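Local coordinates for protein alpha-L-arabinofuranosidase B (Aspergillus kawachii, PDB 6SXT) that hydrolyses the linkages that hold terminal non-reducing alpha-L-arabinofuranosyl residues in arabinoxylan, L-arabinan and arabinogalactan, and carries a C-terminal arabinose-binding domain, at residues V377-E389 and N410-P424. Residues are numbered along the deposited sequence; the frame is centred on the assembly and turned at random.
Sequences VTGLANSQCFSFE and NDGTKQFHEDATFCP. With NAG (2-acetamido-2-deoxy-beta-D-glucopyranose), chain B; EDO (1,2-ethanediol), chain C.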
loop_
_atom_site.group_PDB
_atom_site.type_symbol
_atom_site.label_atom_id
_atom_site.label_comp_id
_atom_site.label_asym_id
_atom_site.label_seq_id
_atom_site.Cartn_x
_atom_site.Cartn_y
_atom_site.Cartn_z
ATOM N N VAL A 377 22.760 3.057 -7.192
ATOM C CA VAL A 377 22.834 4.023 -6.096
ATOM C C VAL A 377 21.727 3.705 -5.082
ATOM O O VAL A 377 20.724 3.060 -5.427
ATOM C CB VAL A 377 22.739 5.454 -6.587
ATOM C CG1 VAL A 377 23.750 5.733 -7.719
ATOM C CG2 VAL A 377 21.391 5.844 -7.025
ATOM N N THR A 378 21.905 4.229 -3.903
ATOM C CA THR A 378 20.860 4.135 -2.859
ATOM C C THR A 378 19.535 4.571 -3.464
ATOM O O THR A 378 19.402 5.633 -4.118
ATOM C CB THR A 378 21.237 4.954 -1.629
ATOM O OG1 THR A 378 22.520 4.488 -1.251
ATOM C CG2 THR A 378 20.227 4.766 -0.511
ATOM N N GLY A 379 18.479 3.782 -3.173
ATOM C CA GLY A 379 17.157 4.073 -3.723
ATOM C C GLY A 379 16.712 5.474 -3.408
ATOM O O GLY A 379 16.759 5.931 -2.225
ATOM N N LEU A 380 16.217 6.142 -4.417
ATOM C CA LEU A 380 15.855 7.561 -4.285
ATOM C C LEU A 380 14.667 7.718 -3.334
ATOM O O LEU A 380 14.577 8.806 -2.731
ATOM C CB LEU A 380 15.576 8.144 -5.658
ATOM C CG LEU A 380 16.819 8.275 -6.562
ATOM C CD1 LEU A 380 16.410 8.676 -7.919
ATOM C CD2 LEU A 380 17.779 9.314 -5.983
ATOM N N ALA A 381 13.728 6.770 -3.316
ATOM C CA ALA A 381 12.555 6.884 -2.402
ATOM C C ALA A 381 12.612 5.933 -1.215
ATOM O O ALA A 381 11.737 6.048 -0.328
ATOM C CB ALA A 381 11.291 6.651 -3.169
ATOM N N ASN A 382 13.566 5.034 -1.180
ATOM C CA ASN A 382 13.663 4.050 -0.086
ATOM C C ASN A 382 15.105 3.603 0.022
ATOM O O ASN A 382 15.606 3.047 -0.957
ATOM C CB ASN A 382 12.704 2.876 -0.271
ATOM C CG ASN A 382 12.762 2.011 0.968
ATOM O OD1 ASN A 382 13.761 1.347 1.231
ATOM N ND2 ASN A 382 11.688 2.032 1.761
ATOM N N SER A 383 15.724 3.849 1.167
ATOM C CA SER A 383 17.178 3.618 1.301
ATOM C C SER A 383 17.552 2.136 1.385
ATOM O O SER A 383 18.734 1.845 1.310
ATOM C CB SER A 383 17.713 4.385 2.495
ATOM O OG SER A 383 17.167 3.804 3.641
ATOM N N GLN A 384 16.608 1.179 1.527
ATOM C CA GLN A 384 16.911 -0.266 1.449
ATOM C C GLN A 384 17.013 -0.722 -0.005
ATOM O O GLN A 384 17.630 -1.702 -0.286
ATOM C CB GLN A 384 15.765 -1.170 1.972
ATOM C CG GLN A 384 15.363 -1.014 3.386
ATOM C CD GLN A 384 14.499 -2.227 3.720
ATOM O OE1 GLN A 384 14.845 -3.359 3.390
ATOM N NE2 GLN A 384 13.378 -1.882 4.312
ATOM N N CYS A 385 16.358 0.000 -0.898
ATOM C CA CYS A 385 16.211 -0.361 -2.302
ATOM C C CYS A 385 17.240 0.454 -3.098
ATOM O O CYS A 385 18.212 0.987 -2.494
ATOM C CB CYS A 385 14.790 -0.176 -2.749
ATOM S SG CYS A 385 13.705 -1.279 -1.749
ATOM N N PHE A 386 17.123 0.403 -4.417
ATOM C CA PHE A 386 18.176 0.943 -5.317
ATOM C C PHE A 386 17.520 1.726 -6.445
ATOM O O PHE A 386 16.333 1.561 -6.844
ATOM C CB PHE A 386 19.101 -0.162 -5.820
ATOM C CG PHE A 386 19.850 -0.848 -4.717
ATOM C CD1 PHE A 386 20.987 -0.280 -4.180
ATOM C CD2 PHE A 386 19.341 -1.990 -4.116
ATOM C CE1 PHE A 386 21.663 -0.882 -3.136
ATOM C CE2 PHE A 386 20.012 -2.589 -3.073
ATOM C CZ PHE A 386 21.161 -2.033 -2.564
ATOM N N SER A 387 18.388 2.583 -7.048
ATOM C CA SER A 387 18.063 3.280 -8.298
ATOM C C SER A 387 19.242 3.059 -9.270
ATOM O O SER A 387 20.365 2.837 -8.780
ATOM C CB SER A 387 17.784 4.736 -8.045
ATOM O OG SER A 387 16.650 4.928 -7.159
ATOM N N PHE A 388 18.944 3.024 -10.560
ATOM C CA PHE A 388 19.908 2.618 -11.605
ATOM C C PHE A 388 20.200 3.823 -12.495
ATOM O O PHE A 388 19.311 4.320 -13.155
ATOM C CB PHE A 388 19.345 1.444 -12.383
ATOM C CG PHE A 388 19.207 0.225 -11.504
ATOM C CD1 PHE A 388 20.248 -0.663 -11.378
ATOM C CD2 PHE A 388 18.088 0.045 -10.718
ATOM C CE1 PHE A 388 20.175 -1.741 -10.513
ATOM C CE2 PHE A 388 18.010 -1.050 -9.865
ATOM C CZ PHE A 388 19.043 -1.932 -9.770
ATOM N N GLU A 389 21.401 4.354 -12.337
ATOM C CA GLU A 389 21.848 5.593 -13.022
ATOM C C GLU A 389 22.618 5.196 -14.289
ATOM O O GLU A 389 23.451 4.320 -14.254
ATOM C CB GLU A 389 22.761 6.380 -12.090
ATOM C CG GLU A 389 23.156 7.728 -12.676
ATOM C CD GLU A 389 24.145 8.443 -11.809
ATOM O OE1 GLU A 389 24.652 7.802 -10.881
ATOM O OE2 GLU A 389 24.261 9.642 -11.941
ATOM N N ASN A 410 16.695 12.886 -13.119
ATOM C CA ASN A 410 16.148 13.128 -11.758
ATOM C C ASN A 410 15.804 14.615 -11.650
ATOM O O ASN A 410 16.712 15.417 -11.778
ATOM C CB ASN A 410 17.161 12.728 -10.729
ATOM C CG ASN A 410 16.710 12.932 -9.290
ATOM O OD1 ASN A 410 15.546 13.192 -9.046
ATOM N ND2 ASN A 410 17.668 12.830 -8.393
ATOM N N ASP A 411 14.536 14.941 -11.422
ATOM C CA ASP A 411 14.029 16.326 -11.266
ATOM C C ASP A 411 13.841 16.667 -9.774
ATOM O O ASP A 411 13.329 17.743 -9.510
ATOM C CB ASP A 411 12.806 16.446 -12.143
ATOM C CG ASP A 411 11.611 15.665 -11.599
ATOM O OD1 ASP A 411 11.776 15.054 -10.507
ATOM O OD2 ASP A 411 10.620 15.576 -12.323
ATOM N N GLY A 412 14.326 15.836 -8.854
ATOM C CA GLY A 412 14.375 16.027 -7.392
ATOM C C GLY A 412 13.001 15.807 -6.743
ATOM O O GLY A 412 12.922 15.931 -5.545
ATOM N N THR A 413 11.981 15.513 -7.510
ATOM C CA THR A 413 10.589 15.329 -7.000
ATOM C C THR A 413 10.383 13.971 -6.298
ATOM O O THR A 413 10.923 12.935 -6.739
ATOM C CB THR A 413 9.543 15.479 -8.087
ATOM O OG1 THR A 413 9.586 14.501 -9.101
ATOM C CG2 THR A 413 9.610 16.836 -8.783
ATOM N N LYS A 414 9.487 13.991 -5.307
ATOM C CA LYS A 414 8.956 12.734 -4.701
ATOM C C LYS A 414 8.474 11.798 -5.807
ATOM O O LYS A 414 8.791 10.584 -5.775
ATOM C CB LYS A 414 7.848 13.094 -3.709
ATOM C CG LYS A 414 7.122 11.868 -3.163
ATOM C CD LYS A 414 6.030 12.273 -2.201
ATOM C CE LYS A 414 5.167 11.054 -1.829
ATOM N NZ LYS A 414 4.476 11.426 -0.610
ATOM N N GLN A 415 7.688 12.230 -6.765
ATOM C CA GLN A 415 7.154 11.337 -7.789
ATOM C C GLN A 415 8.273 10.641 -8.602
ATOM O O GLN A 415 8.246 9.412 -8.801
ATOM C CB GLN A 415 6.222 12.069 -8.742
ATOM C CG GLN A 415 5.375 11.126 -9.558
ATOM C CD GLN A 415 4.556 10.205 -8.675
ATOM O OE1 GLN A 415 3.739 10.645 -7.868
ATOM N NE2 GLN A 415 4.795 8.904 -8.766
ATOM N N PHE A 416 9.257 11.387 -9.087
ATOM C CA PHE A 416 10.388 10.768 -9.798
ATOM C C PHE A 416 11.085 9.746 -8.906
ATOM O O PHE A 416 11.358 8.623 -9.336
ATOM C CB PHE A 416 11.399 11.844 -10.229
ATOM C CG PHE A 416 12.507 11.258 -11.051
ATOM C CD1 PHE A 416 13.561 10.594 -10.479
ATOM C CD2 PHE A 416 12.378 11.287 -12.436
ATOM C CE1 PHE A 416 14.534 10.014 -11.279
ATOM C CE2 PHE A 416 13.331 10.684 -13.236
ATOM C CZ PHE A 416 14.394 10.071 -12.636
ATOM N N HIS A 417 11.397 10.119 -7.681
ATOM C CA HIS A 417 12.098 9.243 -6.720
ATOM C C HIS A 417 11.350 7.911 -6.623
ATOM O O HIS A 417 11.987 6.836 -6.689
ATOM C CB HIS A 417 12.223 9.876 -5.344
ATOM C CG HIS A 417 13.127 11.073 -5.292
ATOM N ND1 HIS A 417 13.173 11.869 -4.169
ATOM C CD2 HIS A 417 13.984 11.607 -6.197
ATOM C CE1 HIS A 417 14.074 12.839 -4.350
ATOM N NE2 HIS A 417 14.573 12.726 -5.568
ATOM N N GLU A 418 10.043 8.010 -6.431
ATOM C CA GLU A 418 9.209 6.783 -6.259
ATOM C C GLU A 418 9.203 5.947 -7.532
ATOM O O GLU A 418 9.333 4.694 -7.449
ATOM C CB GLU A 418 7.782 7.153 -5.851
ATOM C CG GLU A 418 7.729 7.790 -4.463
ATOM C CD GLU A 418 6.359 8.005 -3.839
ATOM O OE1 GLU A 418 5.375 8.048 -4.554
ATOM O OE2 GLU A 418 6.342 8.211 -2.624
ATOM N N ASP A 419 9.112 6.606 -8.705
ATOM C CA ASP A 419 9.034 5.927 -10.016
ATOM C C ASP A 419 10.398 5.313 -10.372
ATOM O O ASP A 419 10.458 4.495 -11.298
ATOM C CB ASP A 419 8.722 6.961 -11.117
ATOM C CG ASP A 419 7.346 7.617 -11.136
ATOM O OD1 ASP A 419 6.425 7.128 -10.393
ATOM O OD2 ASP A 419 7.163 8.597 -11.988
ATOM N N ALA A 420 11.463 5.695 -9.676
ATOM C CA ALA A 420 12.857 5.288 -10.003
ATOM C C ALA A 420 13.459 4.371 -8.939
ATOM O O ALA A 420 14.662 4.137 -8.936
ATOM C CB ALA A 420 13.719 6.524 -10.203
ATOM N N THR A 421 12.650 3.855 -8.000
ATOM C CA THR A 421 13.181 3.005 -6.920
ATOM C C THR A 421 12.721 1.571 -7.129
ATOM O O THR A 421 11.521 1.336 -7.337
ATOM C CB THR A 421 12.747 3.555 -5.559
ATOM O OG1 THR A 421 13.242 4.881 -5.408
ATOM C CG2 THR A 421 13.277 2.743 -4.414
ATOM N N PHE A 422 13.667 0.659 -7.067
ATOM C CA PHE A 422 13.403 -0.778 -7.326
ATOM C C PHE A 422 14.078 -1.579 -6.241
ATOM O O PHE A 422 15.213 -1.309 -5.800
ATOM C CB PHE A 422 13.887 -1.163 -8.723
ATOM C CG PHE A 422 13.147 -0.411 -9.796
ATOM C CD1 PHE A 422 11.954 -0.846 -10.346
ATOM C CD2 PHE A 422 13.644 0.811 -10.222
ATOM C CE1 PHE A 422 11.257 -0.113 -11.287
ATOM C CE2 PHE A 422 12.972 1.537 -11.188
ATOM C CZ PHE A 422 11.763 1.114 -11.697
ATOM N N CYS A 423 13.388 -2.649 -5.839
ATOM C CA CYS A 423 13.808 -3.493 -4.724
ATOM C C CYS A 423 14.236 -4.836 -5.269
ATOM O O CYS A 423 13.438 -5.535 -5.892
ATOM C CB CYS A 423 12.665 -3.680 -3.744
ATOM S SG CYS A 423 12.055 -2.089 -3.070
ATOM N N PRO A 424 15.522 -5.225 -5.139
ATOM C CA PRO A 424 15.973 -6.501 -5.660
ATOM C C PRO A 424 15.235 -7.613 -4.911
ATOM O O PRO A 424 15.042 -7.526 -3.670
ATOM C CB PRO A 424 17.468 -6.528 -5.396
ATOM C CG PRO A 424 17.820 -5.058 -5.253
ATOM C CD PRO A 424 16.620 -4.414 -4.604
HETATM C C1 NAG B . 5.435 18.842 -5.053
HETATM C C2 NAG B . 6.887 18.691 -5.543
HETATM C C3 NAG B . 7.258 19.865 -6.484
HETATM C C4 NAG B . 6.286 19.871 -7.643
HETATM C C5 NAG B . 4.832 19.897 -7.129
HETATM C C6 NAG B . 3.850 19.712 -8.279
HETATM C C7 NAG B . 8.429 17.429 -4.164
HETATM C C8 NAG B . 9.333 17.494 -3.012
HETATM N N2 NAG B . 7.783 18.553 -4.458
HETATM O O3 NAG B . 8.574 19.656 -7.008
HETATM O O4 NAG B . 6.624 20.977 -8.522
HETATM O O5 NAG B . 4.554 18.840 -6.157
HETATM O O6 NAG B . 2.571 19.267 -7.764
HETATM O O7 NAG B . 8.163 16.423 -4.833
HETATM C C1 EDO C . 17.446 18.553 -8.661
HETATM O O1 EDO C . 16.539 19.063 -9.601
HETATM C C2 EDO C . 18.280 17.484 -9.243
HETATM O O2 EDO C . 19.062 16.819 -8.278
HETATM O O HOH W 1 16.199 3.513 -11.115
#
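Phe386 and Phe422 pair through a single antiparallel, hydrogen-bonded bridge, Phe386 N giving to Phe422 O at 2.9 Å and Phe422 N to Phe386 O at 2.8 Å, while the axes of strands 386-389 and 422-424 run 109° apart. Next to the bridge, a disulfide joins Cys385, just before Phe386, to Cys423, just after Phe422, its chi3 of 92° close to the relaxed right angle. Beyond it Pro424 meets the Phe386 ring, its CG 3.6 Å from Phe386 CD2. On the helix side of the bridge, the Thr421 hydroxyl donates a hydrogen bond to His417 O (OG1 to O 2.7 Å) and accepts one from Ala381 N (2.9 Å to OG1). A chi1 of -60° sends the Thr421 methyl toward Cys385 CB. Ser387 OG likewise accepts from Leu380 N and donates to Ala420 O, 2.8 Å away, coming from above that carbonyl's plane; a water bridges the same oxygen to Phe388 N. Leu380 lies against the helix, CB on His417 CB at 3.8 Å and CD1 touching both the Phe416 ring edge and Ala420 CB. Substrate-binding Asp419, held by Gln415 and Arg399, ends helix 414-419. In this beta-trefoil arabinose-binding domain, Thr421 OG1 thus shares His417 O with Ala420 N; bridge and Ser387 join strand 386-389, and Thr421 and the disulfide loop 379-385, to the chain leaving the helix.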